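Aminotransferase (Psychrobacter arcticus 273-4, PDB 3IF2) probably transfers amino groups between amino acids and keto acids with pyridoxal 5'-phosphate as cofactor, possibly between valine and pyruvate. Local coordinates at residues I73-N78 with P308-A313; T105-A110 with A289-I294; L148-P153 with G208-S213; M250-I255 with F272-I277; P356-K361 with W369-D374. One frame throughout, in Å; residues are numbered along the deposited sequence. Where two conformers were deposited one is given.

Contacts 2, 3 and 4 all reach the large mixed sheet that carries the cofactor, their centres about 20 to 22 Å from one another. Contact 1 lies at the subunit interface, its centre about 20 Å from that of contact 4, and the two touch where Leu274 meets the backbone of Gly312. Contact 5, in the smaller mixed sheet, has its centre about 45 Å from that of contact 1, on the opposite side of the chain's centre; Trp369 packs on Pro153 of contact 3. Along the chain, contact 1 encloses contact 2, which encloses contacts 3 and 4, and contact 5 follows. Contacts 1 to 3 thus join segments far apart in sequence, contact 4 closes a short loop at the cofactor, and contact 5 a hairpin.

Contact 1 of 5, residues I73-N78 with P308-A313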
# COMPACT_ATOMS: atom_id res chain seq x y z
N ILE A 73 12.53 6.55 -15.91
CA ILE A 73 13.59 5.85 -15.16
C ILE A 73 13.84 6.45 -13.76
O ILE A 73 13.96 5.71 -12.78
CB ILE A 73 14.93 5.75 -16.00
CG1 ILE A 73 14.75 4.75 -17.16
CG2 ILE A 73 16.12 5.37 -15.14
CD1 ILE A 73 14.28 3.31 -16.80
N ILE A 74 13.89 7.77 -13.67
CA ILE A 74 14.16 8.44 -12.39
C ILE A 74 13.05 8.14 -11.37
O ILE A 74 13.33 7.86 -10.19
CB ILE A 74 14.41 9.99 -12.60
CG1 ILE A 74 15.73 10.22 -13.37
CG2 ILE A 74 14.46 10.75 -11.28
CD1 ILE A 74 15.93 11.64 -13.90
N SER A 75 11.81 8.15 -11.87
CA SER A 75 10.60 7.87 -11.11
C SER A 75 10.60 6.39 -10.63
O SER A 75 10.36 6.10 -9.46
CB SER A 75 9.40 8.23 -11.98
OG SER A 75 8.20 8.13 -11.28
N MSE A 76 10.88 5.46 -11.55
CA MSE A 76 11.08 4.02 -11.22
C MSE A 76 12.23 3.69 -10.22
O MSE A 76 12.09 2.83 -9.35
CB MSE A 76 11.51 3.27 -12.49
CG MSE A 76 10.49 2.48 -13.16
SE MSE A 76 11.27 1.77 -14.78
CE MSE A 76 10.53 3.24 -15.78
N ALA A 77 13.38 4.32 -10.47
CA ALA A 77 14.65 3.99 -9.79
C ALA A 77 14.87 4.54 -8.39
O ALA A 77 15.89 4.24 -7.80
CB ALA A 77 15.84 4.37 -10.69
N ASN A 78 13.92 5.32 -7.88
CA ASN A 78 14.04 5.98 -6.58
C ASN A 78 12.75 5.95 -5.75
O ASN A 78 11.64 6.11 -6.30
CB ASN A 78 14.39 7.45 -6.79
CG ASN A 78 15.72 7.64 -7.46
OD1 ASN A 78 16.75 7.64 -6.79
ND2 ASN A 78 15.71 7.83 -8.77
N PRO A 308 4.86 5.70 -0.64
CA PRO A 308 3.81 5.26 -1.51
C PRO A 308 4.32 5.12 -2.95
O PRO A 308 5.44 5.54 -3.29
CB PRO A 308 2.74 6.36 -1.39
CG PRO A 308 3.42 7.54 -0.79
CD PRO A 308 4.81 7.15 -0.41
N THR A 309 3.47 4.54 -3.77
CA THR A 309 3.75 4.31 -5.18
C THR A 309 3.91 5.64 -5.91
O THR A 309 3.39 6.65 -5.45
CB THR A 309 2.64 3.45 -5.80
OG1 THR A 309 3.15 2.85 -6.97
CG2 THR A 309 1.40 4.23 -6.09
N ARG A 310 4.67 5.66 -7.00
CA ARG A 310 4.85 6.93 -7.71
C ARG A 310 4.60 6.98 -9.21
O ARG A 310 4.61 8.07 -9.77
CB ARG A 310 6.18 7.58 -7.33
CG ARG A 310 7.41 6.84 -7.71
CD ARG A 310 8.64 7.41 -7.00
NE ARG A 310 8.88 8.82 -7.31
CZ ARG A 310 10.00 9.51 -7.09
NH1 ARG A 310 11.10 8.94 -6.60
NH2 ARG A 310 10.03 10.81 -7.42
N PHE A 311 4.27 5.86 -9.84
CA PHE A 311 4.12 5.92 -11.26
C PHE A 311 2.85 6.62 -11.73
O PHE A 311 2.84 7.23 -12.82
CB PHE A 311 4.39 4.59 -11.99
CG PHE A 311 5.08 4.83 -13.28
CD1 PHE A 311 6.48 5.03 -13.29
CD2 PHE A 311 4.36 5.05 -14.44
CE1 PHE A 311 7.15 5.36 -14.48
CE2 PHE A 311 5.01 5.38 -15.65
CZ PHE A 311 6.41 5.55 -15.67
N GLY A 312 1.80 6.55 -10.91
CA GLY A 312 0.58 7.29 -11.16
C GLY A 312 0.90 8.79 -11.11
O GLY A 312 0.49 9.54 -12.01
N ALA A 313 1.64 9.18 -10.08
CA ALA A 313 2.15 10.55 -9.92
C ALA A 313 2.95 11.00 -11.15
O ALA A 313 2.78 12.10 -11.62
CB ALA A 313 3.05 10.64 -8.66
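Arg310 carries the polar part of this contact, reaching across to the 73-78 segment. Its NH1 gives a hydrogen bond to Asn78 O (2.9 Å, N-H...O angle 161°). The oxygen lies near the guanidinium plane, but the donor stands above the carbonyl plane, away from the lone pairs. Asn78 is itself steadied by ND2, which bonds to Ile74 O at 2.8 Å, almost straight and in the carbonyl plane. The Arg310 chain bends at chi3 (-60°), carrying the guanidinium past Ser75, whose CA lies over one face, toward its rim; NH2 continues to a salt bridge with Asp85. The apolar part is smaller: selenomethionine Met76 crosses Phe311 obliquely, Met76 CE 4.2 Å from Phe311 CE1. Phe311 also meets Phe311 of the second subunit, and Met76 packs on Met282 of that subunit. The end region of helix 71-77 thus packs on the N-terminus of helix 311-321, with Arg310 at its N-cap, at the dimer interface, beside Tyr79, whose counterpart in the second subunit bonds to this subunit's cofactor.

Contact 2 of 5, residues T105-A110 with A289-I294; sequences TSENIA and ADAKVI
With CG set opposite its own carbonyl carbon (chi1 -61°), Asn108 swings its amide toward Ala289, while Ile294, with CG2 opposite its backbone N, turns that methyl to Ala110. ND2 of Asn108 donates to Ala289 O at 2.8 Å, the acceptor close to the amide plane. In return Ala289 N donates to Asn108 O at 2.9 Å. The other end of the amide, OD1, takes Thr105 N on a lone pair, which fixes its rotation. With an alanine here, Ala289 O and Thr105 N would probably lose their amide partners and the 3-10 turn be less firmly held. This is where the 3-10 turn leading into strand 109-112 meets the start of helix 291-305, beside strand 285-288, the antiparallel neighbour of 109-112 in the large sheet. Asp290 is the helix N-cap: OD2 accepts from Lys292 N, met from above the carboxylate plane, and OD1 accepts from Asn266 ND2. Ile294 provides the apolar side, its CG2 3.6 Å from Ala110 CB, with CD1 lying 3.6 Å from Asn108 O. The side chain of Lys292 makes a cation-pi contact with Phe4 of the second subunit.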
# COMPACT_ATOMS: atom_id res chain seq x y z
N THR A 105 0.13 24.77 0.99
CA THR A 105 1.58 24.58 0.82
C THR A 105 1.75 23.06 0.69
O THR A 105 0.77 22.31 0.73
CB THR A 105 2.44 25.19 1.96
OG1 THR A 105 2.34 24.40 3.15
CG2 THR A 105 2.02 26.64 2.25
N SER A 106 2.99 22.61 0.50
CA SER A 106 3.25 21.16 0.39
C SER A 106 2.90 20.41 1.68
O SER A 106 2.61 19.22 1.63
CB SER A 106 4.68 20.88 -0.04
OG SER A 106 5.59 21.32 0.92
N GLU A 107 2.89 21.11 2.82
CA GLU A 107 2.53 20.49 4.12
C GLU A 107 1.10 19.94 4.19
O GLU A 107 0.83 19.08 5.02
CB GLU A 107 2.76 21.48 5.27
CG GLU A 107 4.22 21.84 5.52
CD GLU A 107 4.37 22.91 6.61
OE1 GLU A 107 3.80 22.78 7.72
OE2 GLU A 107 5.09 23.90 6.37
N ASN A 108 0.21 20.43 3.31
CA ASN A 108 -1.21 20.05 3.23
C ASN A 108 -1.58 18.90 2.29
O ASN A 108 -2.74 18.60 2.15
CB ASN A 108 -2.04 21.27 2.79
CG ASN A 108 -1.95 22.43 3.76
OD1 ASN A 108 -1.43 23.50 3.43
ND2 ASN A 108 -2.46 22.21 4.98
N ILE A 109 -0.61 18.26 1.67
CA ILE A 109 -0.91 17.19 0.72
C ILE A 109 0.02 16.01 0.91
O ILE A 109 1.25 16.18 1.03
CB ILE A 109 -0.78 17.66 -0.75
CG1 ILE A 109 -1.60 18.93 -1.00
CG2 ILE A 109 -1.21 16.51 -1.71
CD1 ILE A 109 -1.67 19.36 -2.45
N ALA A 110 -0.59 14.82 0.97
CA ALA A 110 0.11 13.55 1.06
C ALA A 110 -0.50 12.62 0.02
O ALA A 110 -1.63 12.83 -0.43
CB ALA A 110 -0.02 12.95 2.44
N ALA A 289 -5.29 18.19 3.53
CA ALA A 289 -5.67 18.34 4.94
C ALA A 289 -4.77 19.27 5.72
O ALA A 289 -3.80 19.79 5.17
CB ALA A 289 -5.68 16.97 5.61
N ASP A 290 -5.08 19.46 6.99
CA ASP A 290 -4.22 20.21 7.91
C ASP A 290 -2.90 19.47 8.05
O ASP A 290 -2.89 18.23 8.00
CB ASP A 290 -4.85 20.32 9.31
CG ASP A 290 -4.08 21.26 10.25
OD1 ASP A 290 -4.16 22.49 10.02
OD2 ASP A 290 -3.42 20.78 11.21
N ALA A 291 -1.81 20.22 8.25
CA ALA A 291 -0.46 19.67 8.44
C ALA A 291 -0.42 18.49 9.43
O ALA A 291 0.21 17.46 9.16
CB ALA A 291 0.51 20.77 8.91
N LYS A 292 -1.16 18.64 10.53
CA LYS A 292 -1.27 17.63 11.59
C LYS A 292 -1.71 16.27 11.03
O LYS A 292 -1.13 15.22 11.36
CB LYS A 292 -2.22 18.13 12.70
CG LYS A 292 -2.36 17.23 13.92
CD LYS A 292 -2.94 17.98 15.12
CE LYS A 292 -3.25 17.02 16.25
NZ LYS A 292 -2.04 16.29 16.66
N VAL A 293 -2.72 16.29 10.15
CA VAL A 293 -3.24 15.06 9.51
C VAL A 293 -2.22 14.48 8.50
O VAL A 293 -2.01 13.26 8.47
CB VAL A 293 -4.59 15.30 8.80
CG1 VAL A 293 -5.04 14.07 8.01
CG2 VAL A 293 -5.65 15.71 9.81
N ILE A 294 -1.57 15.34 7.71
CA ILE A 294 -0.59 14.94 6.70
C ILE A 294 0.65 14.31 7.35
O ILE A 294 1.15 13.29 6.85
CB ILE A 294 -0.22 16.11 5.73
CG1 ILE A 294 -1.47 16.70 5.04
CG2 ILE A 294 0.77 15.69 4.66
CD1 ILE A 294 -2.37 15.69 4.25

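Contact 3 of 5, residues L148-P153 with G208-S213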
# COMPACT_ATOMS: atom_id res chain seq x y z
N LEU A 148 -18.79 8.91 11.79
CA LEU A 148 -20.20 9.18 11.51
C LEU A 148 -20.43 9.30 10.00
O LEU A 148 -19.82 10.14 9.35
CB LEU A 148 -20.69 10.45 12.22
CG LEU A 148 -22.14 10.95 12.00
CD1 LEU A 148 -23.17 9.86 12.23
CD2 LEU A 148 -22.44 12.12 12.90
N LEU A 149 -21.30 8.43 9.46
CA LEU A 149 -21.72 8.47 8.07
C LEU A 149 -23.06 9.18 8.16
O LEU A 149 -24.02 8.60 8.65
CB LEU A 149 -21.85 7.06 7.48
CG LEU A 149 -20.63 6.13 7.55
CD1 LEU A 149 -20.92 4.85 6.78
CD2 LEU A 149 -19.38 6.79 7.01
N PRO A 150 -23.14 10.46 7.72
CA PRO A 150 -24.38 11.22 7.86
C PRO A 150 -25.55 10.77 6.99
O PRO A 150 -26.69 11.21 7.22
CB PRO A 150 -23.93 12.64 7.50
CG PRO A 150 -22.91 12.45 6.51
CD PRO A 150 -22.18 11.18 6.88
N LEU A 151 -25.28 9.92 6.01
CA LEU A 151 -26.32 9.34 5.18
C LEU A 151 -25.82 8.04 4.54
O LEU A 151 -24.70 7.99 4.04
CB LEU A 151 -26.78 10.35 4.11
CG LEU A 151 -27.80 9.94 3.03
CD1 LEU A 151 -28.55 11.14 2.51
CD2 LEU A 151 -27.13 9.22 1.88
N THR A 152 -26.64 6.99 4.62
CA THR A 152 -26.39 5.71 3.98
C THR A 152 -27.54 5.55 2.96
O THR A 152 -28.57 6.21 3.11
CB THR A 152 -26.33 4.56 4.99
OG1 THR A 152 -27.52 4.57 5.79
CG2 THR A 152 -25.13 4.72 5.90
N PRO A 153 -27.39 4.71 1.92
CA PRO A 153 -26.26 3.87 1.58
C PRO A 153 -24.94 4.61 1.32
O PRO A 153 -24.94 5.79 0.92
CB PRO A 153 -26.70 3.13 0.32
CG PRO A 153 -28.11 3.47 0.10
CD PRO A 153 -28.54 4.51 1.03
N GLY A 208 -15.47 10.34 16.41
CA GLY A 208 -14.13 10.86 16.09
C GLY A 208 -13.99 11.70 14.81
O GLY A 208 -13.13 12.56 14.74
N ALA A 209 -14.84 11.42 13.82
CA ALA A 209 -14.85 12.15 12.54
C ALA A 209 -16.17 11.92 11.83
O ALA A 209 -16.91 11.01 12.19
CB ALA A 209 -13.71 11.69 11.66
N ILE A 210 -16.47 12.77 10.84
CA ILE A 210 -17.64 12.61 9.97
C ILE A 210 -17.08 12.28 8.59
O ILE A 210 -16.08 12.87 8.19
CB ILE A 210 -18.54 13.86 9.87
CG1 ILE A 210 -19.06 14.25 11.26
CG2 ILE A 210 -19.73 13.59 8.96
CD1 ILE A 210 -19.99 15.48 11.26
N CYS A 211 -17.71 11.35 7.87
CA CYS A 211 -17.27 10.97 6.53
C CYS A 211 -18.38 10.65 5.53
O CYS A 211 -19.40 10.07 5.89
CB CYS A 211 -16.33 9.77 6.61
SG CYS A 211 -15.58 9.38 5.00
N CYS A 212 -18.15 11.03 4.26
CA CYS A 212 -19.05 10.68 3.16
C CYS A 212 -18.41 10.82 1.78
O CYS A 212 -17.44 11.55 1.63
CB CYS A 212 -20.30 11.55 3.19
SG CYS A 212 -19.90 13.24 2.91
N SER A 213 -18.99 10.13 0.80
CA SER A 213 -18.56 10.16 -0.59
C SER A 213 -19.47 11.11 -1.37
O SER A 213 -20.68 11.12 -1.14
CB SER A 213 -18.56 8.76 -1.20
OG SER A 213 -19.76 8.06 -0.97
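Two neighbouring parallel strands of the large mixed sheet, 142-149 and 207-213, meet here at the end of the first. Leu148 pairs with Ile210: Leu148 N donates to Ala209 O at 2.8 Å, the donor in the carbonyl plane, and Cys211 N returns a bond to Leu148 O, also 2.8 Å. Leu148 and Ile210 put their side chains on the same face, with Leu148 CB 4.2 Å from Ile210 CG1; helix 193-197 covers Leu148 and Pro150 through Leu196. On the far side of Ile210, strand 242-245 bonds to its backbone, so strand 207-213 is an inner strand of the cofactor-binding sheet of this aminotransferase family. Past Leu149 the first strand stops and Pro150, which has no N-H to offer, turns its ring toward the second. Pro150 CD sits 3.2 Å from Cys211 O, and the ring lies aslant Ile210, CD 4.0 Å from Ile210 CG2. That methyl stands opposite the Ile210 backbone N, which directs it at the proline. Leu149 CD2 lies 3.5 Å from Cys211 O, while Leu149 CA points a hydrogen nearly straight at the same oxygen. At the end of the second strand Ser213 touches the cofactor, and its OG bonds to Glu154, just beyond the cis peptide that precedes Pro153.

Contact 4 of 5, residues M250-I255 with F272-I277. With PLP (pyridoxal-5'-phosphate), chain C.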
# COMPACT_ATOMS: atom_id res chain seq x y z
N MSE A 250 -15.23 16.51 -8.12
CA MSE A 250 -14.44 17.63 -8.61
C MSE A 250 -13.06 17.64 -7.96
O MSE A 250 -12.90 17.09 -6.84
CB MSE A 250 -15.10 18.95 -8.26
CG MSE A 250 -16.47 19.16 -8.83
SE MSE A 250 -17.48 20.33 -7.70
CE MSE A 250 -17.54 19.18 -6.08
N PRO A 251 -12.05 18.20 -8.67
CA PRO A 251 -12.03 18.72 -10.05
C PRO A 251 -11.78 17.63 -11.13
O PRO A 251 -11.96 17.90 -12.30
CB PRO A 251 -10.86 19.71 -10.03
CG PRO A 251 -9.95 19.20 -8.92
CD PRO A 251 -10.73 18.32 -8.01
N PHE A 252 -11.30 16.46 -10.72
CA PHE A 252 -11.10 15.29 -11.59
C PHE A 252 -11.49 14.06 -10.78
O PHE A 252 -11.16 14.00 -9.62
CB PHE A 252 -9.64 15.17 -12.11
CG PHE A 252 -8.57 15.27 -11.03
CD1 PHE A 252 -8.20 14.16 -10.28
CD2 PHE A 252 -7.92 16.48 -10.79
CE1 PHE A 252 -7.22 14.26 -9.27
CE2 PHE A 252 -6.92 16.57 -9.79
CZ PHE A 252 -6.58 15.46 -9.02
N PRO A 253 -12.20 13.09 -11.38
CA PRO A 253 -12.69 13.00 -12.76
C PRO A 253 -13.92 13.84 -13.07
O PRO A 253 -14.37 13.80 -14.20
CB PRO A 253 -12.97 11.50 -12.92
CG PRO A 253 -13.44 11.10 -11.57
CD PRO A 253 -12.74 12.00 -10.57
N ASN A 254 -14.45 14.57 -12.08
CA ASN A 254 -15.58 15.50 -12.24
C ASN A 254 -16.79 14.82 -12.84
O ASN A 254 -17.41 15.36 -13.75
CB ASN A 254 -15.12 16.71 -13.08
CG ASN A 254 -16.11 17.91 -13.05
OD1 ASN A 254 -16.66 18.28 -12.00
ND2 ASN A 254 -16.30 18.54 -14.22
N ILE A 255 -17.10 13.61 -12.36
CA ILE A 255 -18.26 12.84 -12.85
C ILE A 255 -19.46 13.26 -11.97
O ILE A 255 -19.96 12.47 -11.18
CB ILE A 255 -18.00 11.30 -12.82
CG1 ILE A 255 -16.70 10.93 -13.55
CG2 ILE A 255 -19.20 10.54 -13.42
CD1 ILE A 255 -16.27 9.49 -13.41
N PHE A 272 -8.87 12.54 -2.85
CA PHE A 272 -9.01 12.41 -4.30
C PHE A 272 -8.31 11.12 -4.70
O PHE A 272 -7.62 10.49 -3.89
CB PHE A 272 -8.39 13.58 -5.06
CG PHE A 272 -8.82 14.92 -4.57
CD1 PHE A 272 -8.18 15.51 -3.48
CD2 PHE A 272 -9.85 15.62 -5.22
CE1 PHE A 272 -8.57 16.77 -3.03
CE2 PHE A 272 -10.25 16.88 -4.78
CZ PHE A 272 -9.60 17.46 -3.68
N SER A 273 -8.49 10.75 -5.96
CA SER A 273 -7.88 9.55 -6.51
C SER A 273 -7.66 9.70 -8.01
O SER A 273 -8.37 10.48 -8.66
CB SER A 273 -8.81 8.36 -6.27
OG SER A 273 -8.24 7.15 -6.69
N LEU A 274 -6.65 8.98 -8.52
CA LEU A 274 -6.38 8.88 -9.97
C LEU A 274 -7.06 7.64 -10.58
O LEU A 274 -6.97 7.42 -11.79
CB LEU A 274 -4.87 8.84 -10.24
CG LEU A 274 -4.00 10.04 -9.86
CD1 LEU A 274 -2.54 9.80 -10.35
CD2 LEU A 274 -4.58 11.31 -10.44
N SER A 275 -7.75 6.85 -9.76
CA SER A 275 -8.41 5.62 -10.24
C SER A 275 -9.54 5.87 -11.23
O SER A 275 -9.58 5.27 -12.31
CB SER A 275 -8.93 4.80 -9.06
OG SER A 275 -7.88 4.44 -8.21
N LYS A 276 -10.39 6.83 -10.91
CA LYS A 276 -11.58 7.08 -11.72
C LYS A 276 -11.40 8.03 -12.89
O LYS A 276 -12.34 8.25 -13.65
CB LYS A 276 -12.77 7.38 -10.81
CG LYS A 276 -12.93 6.35 -9.63
CD LYS A 276 -13.18 4.89 -10.07
CE LYS A 276 -13.05 3.89 -8.92
NZ LYS A 276 -13.71 4.35 -7.68
N ILE A 277 -10.18 8.59 -13.05
CA ILE A 277 -9.83 9.30 -14.27
C ILE A 277 -9.34 8.27 -15.29
O ILE A 277 -9.17 8.63 -16.45
CB ILE A 277 -8.80 10.50 -14.09
CG1 ILE A 277 -7.36 10.06 -13.77
CG2 ILE A 277 -9.28 11.44 -13.01
CD1 ILE A 277 -6.34 11.22 -13.78
N1 PLP C . -14.24 6.07 -3.01
C2 PLP C . -15.34 5.58 -3.68
C2A PLP C . -16.64 6.31 -3.50
C3 PLP C . -15.21 4.45 -4.52
O3 PLP C . -16.28 3.94 -5.20
C4 PLP C . -13.96 3.80 -4.64
C4A PLP C . -13.95 2.44 -5.32
O4A PLP C . -13.11 2.17 -6.20
C5 PLP C . -12.83 4.33 -3.92
C6 PLP C . -13.01 5.47 -3.11
C5A PLP C . -11.44 3.68 -3.95
O4P PLP C . -10.62 4.12 -5.01
P PLP C . -9.05 3.81 -5.03
O1P PLP C . -8.41 3.06 -3.88
O2P PLP C . -8.48 5.19 -5.08
O3P PLP C . -8.82 3.04 -6.27
O HOH W 1 -10.71 12.38 -7.49
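Pro251 and Pro253 both follow cis peptide bonds, and these prolines, with Phe252 between them, pack against the strand end and loop that hold the cofactor. Pro251 crosses the Phe272 ring at about a right angle, CD 3.6 Å from CE2, while Met250 O lies at that ring's edge. Phe252 presents its ring edge to Ser273 O; its CE1 is 4.1 Å from Leu274 CD2, and its CB meets Ile277 CG2. Pro253 lies side by side with Lys276, Pro253 CB 3.4 Å from Lys276 O. A water bridges Phe252 O and Ser273 N, accepting from the latter. On the cofactor side, Ser273 OG donates to phosphate O2P at 2.5 Å and accepts from Ser275 N at 3.1 Å, an ST turn. With an alanine in place of this serine, O2P and the N-H of Ser275 would probably each lose a partner. Ser275 OG holds O3P, while Lys276, its chain bent at chi2 and chi4, brings NZ 2.7 Å from O4A of the cofactor aldehyde. Arg283 and Ser115 of this chain, and Tyr79 of the second subunit, also bond to it. The Ser-Leu-Ser-Lys run is the phosphate- and aldehyde-binding segment of a class I/II aminotransferase active site.

Contact 5 of 5, residues P356-K361 with W369-D374; sequences PLMIHK and WLWFKD
Leu357 CD1 sits at the apolar centre, 3.7 Å from both Leu370 CB and Phe372 CE1. Its CG lies opposite the backbone N (chi1 177°), which sends the branch across to these two, alongside Phe372 and at a slant to Leu370. Ile359 shares this face, and helix 423-441 covers Phe372 through Val437 and Tyr441. On the other face the selenomethionine Met358 lies beside Trp371, CB 3.8 Å from CE3, and doubles back at chi2 and chi3. Lys373 stretches over one face of that indole through CG, toward its rim, and its CE reaches Met358 CG at 3.8 Å. Toward the loop, His360 CB meets the edge of the Trp369 ring. Four backbone bonds then zip the strands. Met358 N to Trp371 O and Trp371 N to Met358 O are each 2.8 Å; Lys373 N donates to Pro356 O, and His360 N approaches Trp369 O nearly in line with the carbonyl. A water takes the N-H of Trp369 and donates to His360 O. The polar ring atoms turn to other parts of the chain: Trp369 NE1 to Tyr189, Trp371 NE1 to Glu413, and His360 NE2 to Tyr189 N, while His360 ND1 donates to Lys361 O. With ND1 a donor and NE2 facing an N-H, the imidazole is probably neutral, and ring nitrogens as well as backbone tie this antiparallel hairpin to Tyr189 of strand 183-190 and to Glu413, just before strand 414-418.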
# COMPACT_ATOMS: atom_id res chain seq x y z
N PRO A 356 -42.92 -1.53 -10.34
CA PRO A 356 -42.47 -0.66 -9.23
C PRO A 356 -40.97 -0.30 -9.13
O PRO A 356 -40.44 -0.17 -8.02
CB PRO A 356 -42.91 -1.45 -7.99
CG PRO A 356 -44.01 -2.31 -8.47
CD PRO A 356 -43.52 -2.76 -9.80
N LEU A 357 -40.30 -0.12 -10.27
CA LEU A 357 -38.89 0.26 -10.30
C LEU A 357 -38.83 1.74 -10.04
O LEU A 357 -39.56 2.50 -10.67
CB LEU A 357 -38.23 -0.00 -11.67
CG LEU A 357 -36.75 0.42 -11.89
CD1 LEU A 357 -35.81 -0.31 -10.94
CD2 LEU A 357 -36.30 0.22 -13.34
N MSE A 358 -37.99 2.11 -9.08
CA MSE A 358 -37.58 3.48 -8.84
C MSE A 358 -36.06 3.45 -9.14
O MSE A 358 -35.40 2.43 -8.88
CB MSE A 358 -37.84 3.91 -7.40
CG MSE A 358 -39.29 3.85 -6.97
SE MSE A 358 -40.37 5.26 -7.77
CE MSE A 358 -39.76 6.79 -6.73
N ILE A 359 -35.54 4.53 -9.71
CA ILE A 359 -34.13 4.69 -10.03
C ILE A 359 -33.65 5.93 -9.28
O ILE A 359 -34.34 6.92 -9.28
CB ILE A 359 -33.92 4.87 -11.55
CG1 ILE A 359 -34.38 3.61 -12.30
CG2 ILE A 359 -32.45 5.17 -11.90
CD1 ILE A 359 -34.34 3.72 -13.82
N HIS A 360 -32.50 5.87 -8.61
CA HIS A 360 -32.01 7.05 -7.90
C HIS A 360 -31.58 8.04 -8.98
O HIS A 360 -31.05 7.61 -10.01
CB HIS A 360 -30.84 6.71 -6.98
CG HIS A 360 -30.46 7.81 -6.04
ND1 HIS A 360 -29.80 8.94 -6.45
CD2 HIS A 360 -30.64 7.95 -4.71
CE1 HIS A 360 -29.59 9.73 -5.42
NE2 HIS A 360 -30.08 9.15 -4.34
N LYS A 361 -31.87 9.33 -8.77
CA LYS A 361 -31.48 10.37 -9.72
C LYS A 361 -29.95 10.26 -9.89
O LYS A 361 -29.23 10.41 -8.90
CB LYS A 361 -31.94 11.80 -9.33
CG LYS A 361 -31.18 12.95 -10.06
CD LYS A 361 -31.74 14.40 -10.00
CE LYS A 361 -32.17 14.85 -11.39
NZ LYS A 361 -32.59 16.28 -11.51
N TRP A 369 -28.52 3.03 -9.22
CA TRP A 369 -29.04 2.41 -7.99
C TRP A 369 -30.53 2.22 -8.19
O TRP A 369 -31.27 3.20 -8.25
CB TRP A 369 -28.73 3.34 -6.82
CG TRP A 369 -29.12 2.89 -5.44
CD1 TRP A 369 -30.11 3.43 -4.66
CD2 TRP A 369 -28.51 1.87 -4.67
NE1 TRP A 369 -30.15 2.80 -3.46
CE2 TRP A 369 -29.19 1.83 -3.44
CE3 TRP A 369 -27.46 0.97 -4.89
CZ2 TRP A 369 -28.85 0.93 -2.42
CZ3 TRP A 369 -27.13 0.06 -3.88
CH2 TRP A 369 -27.82 0.05 -2.66
N LEU A 370 -30.94 0.95 -8.33
CA LEU A 370 -32.31 0.54 -8.65
C LEU A 370 -33.03 0.08 -7.39
O LEU A 370 -32.46 -0.73 -6.65
CB LEU A 370 -32.31 -0.60 -9.68
CG LEU A 370 -32.02 -0.30 -11.17
CD1 LEU A 370 -30.89 0.66 -11.37
CD2 LEU A 370 -31.76 -1.59 -11.94
N TRP A 371 -34.24 0.60 -7.16
CA TRP A 371 -35.11 0.25 -6.01
C TRP A 371 -36.41 -0.42 -6.49
O TRP A 371 -37.25 0.23 -7.11
CB TRP A 371 -35.39 1.50 -5.17
CG TRP A 371 -36.37 1.35 -4.02
CD1 TRP A 371 -36.64 0.22 -3.29
CD2 TRP A 371 -37.12 2.40 -3.40
NE1 TRP A 371 -37.57 0.49 -2.30
CE2 TRP A 371 -37.87 1.82 -2.33
CE3 TRP A 371 -37.25 3.78 -3.64
CZ2 TRP A 371 -38.74 2.57 -1.52
CZ3 TRP A 371 -38.13 4.54 -2.83
CH2 TRP A 371 -38.86 3.92 -1.78
N PHE A 372 -36.55 -1.71 -6.20
CA PHE A 372 -37.73 -2.51 -6.53
C PHE A 372 -38.67 -2.46 -5.33
O PHE A 372 -38.49 -3.23 -4.39
CB PHE A 372 -37.32 -3.96 -6.84
CG PHE A 372 -36.27 -4.09 -7.90
CD1 PHE A 372 -36.57 -3.81 -9.23
CD2 PHE A 372 -34.98 -4.51 -7.59
CE1 PHE A 372 -35.59 -3.93 -10.23
CE2 PHE A 372 -34.00 -4.63 -8.57
CZ PHE A 372 -34.31 -4.34 -9.89
N LYS A 373 -39.65 -1.55 -5.35
CA LYS A 373 -40.63 -1.44 -4.23
C LYS A 373 -41.42 -2.76 -4.07
O LYS A 373 -41.94 -3.28 -5.05
CB LYS A 373 -41.64 -0.28 -4.42
CG LYS A 373 -41.16 1.19 -4.21
CD LYS A 373 -42.38 2.14 -4.46
CE LYS A 373 -42.11 3.66 -4.39
NZ LYS A 373 -42.06 4.29 -3.04
N ASP A 374 -41.47 -3.29 -2.84
CA ASP A 374 -42.22 -4.53 -2.48
C ASP A 374 -41.84 -5.78 -3.29
O ASP A 374 -42.70 -6.55 -3.70
CB ASP A 374 -43.74 -4.31 -2.60
CG ASP A 374 -44.21 -3.07 -1.86
OD1 ASP A 374 -43.59 -2.67 -0.85
OD2 ASP A 374 -45.23 -2.49 -2.30
O HOH W 2 -28.62 6.00 -9.70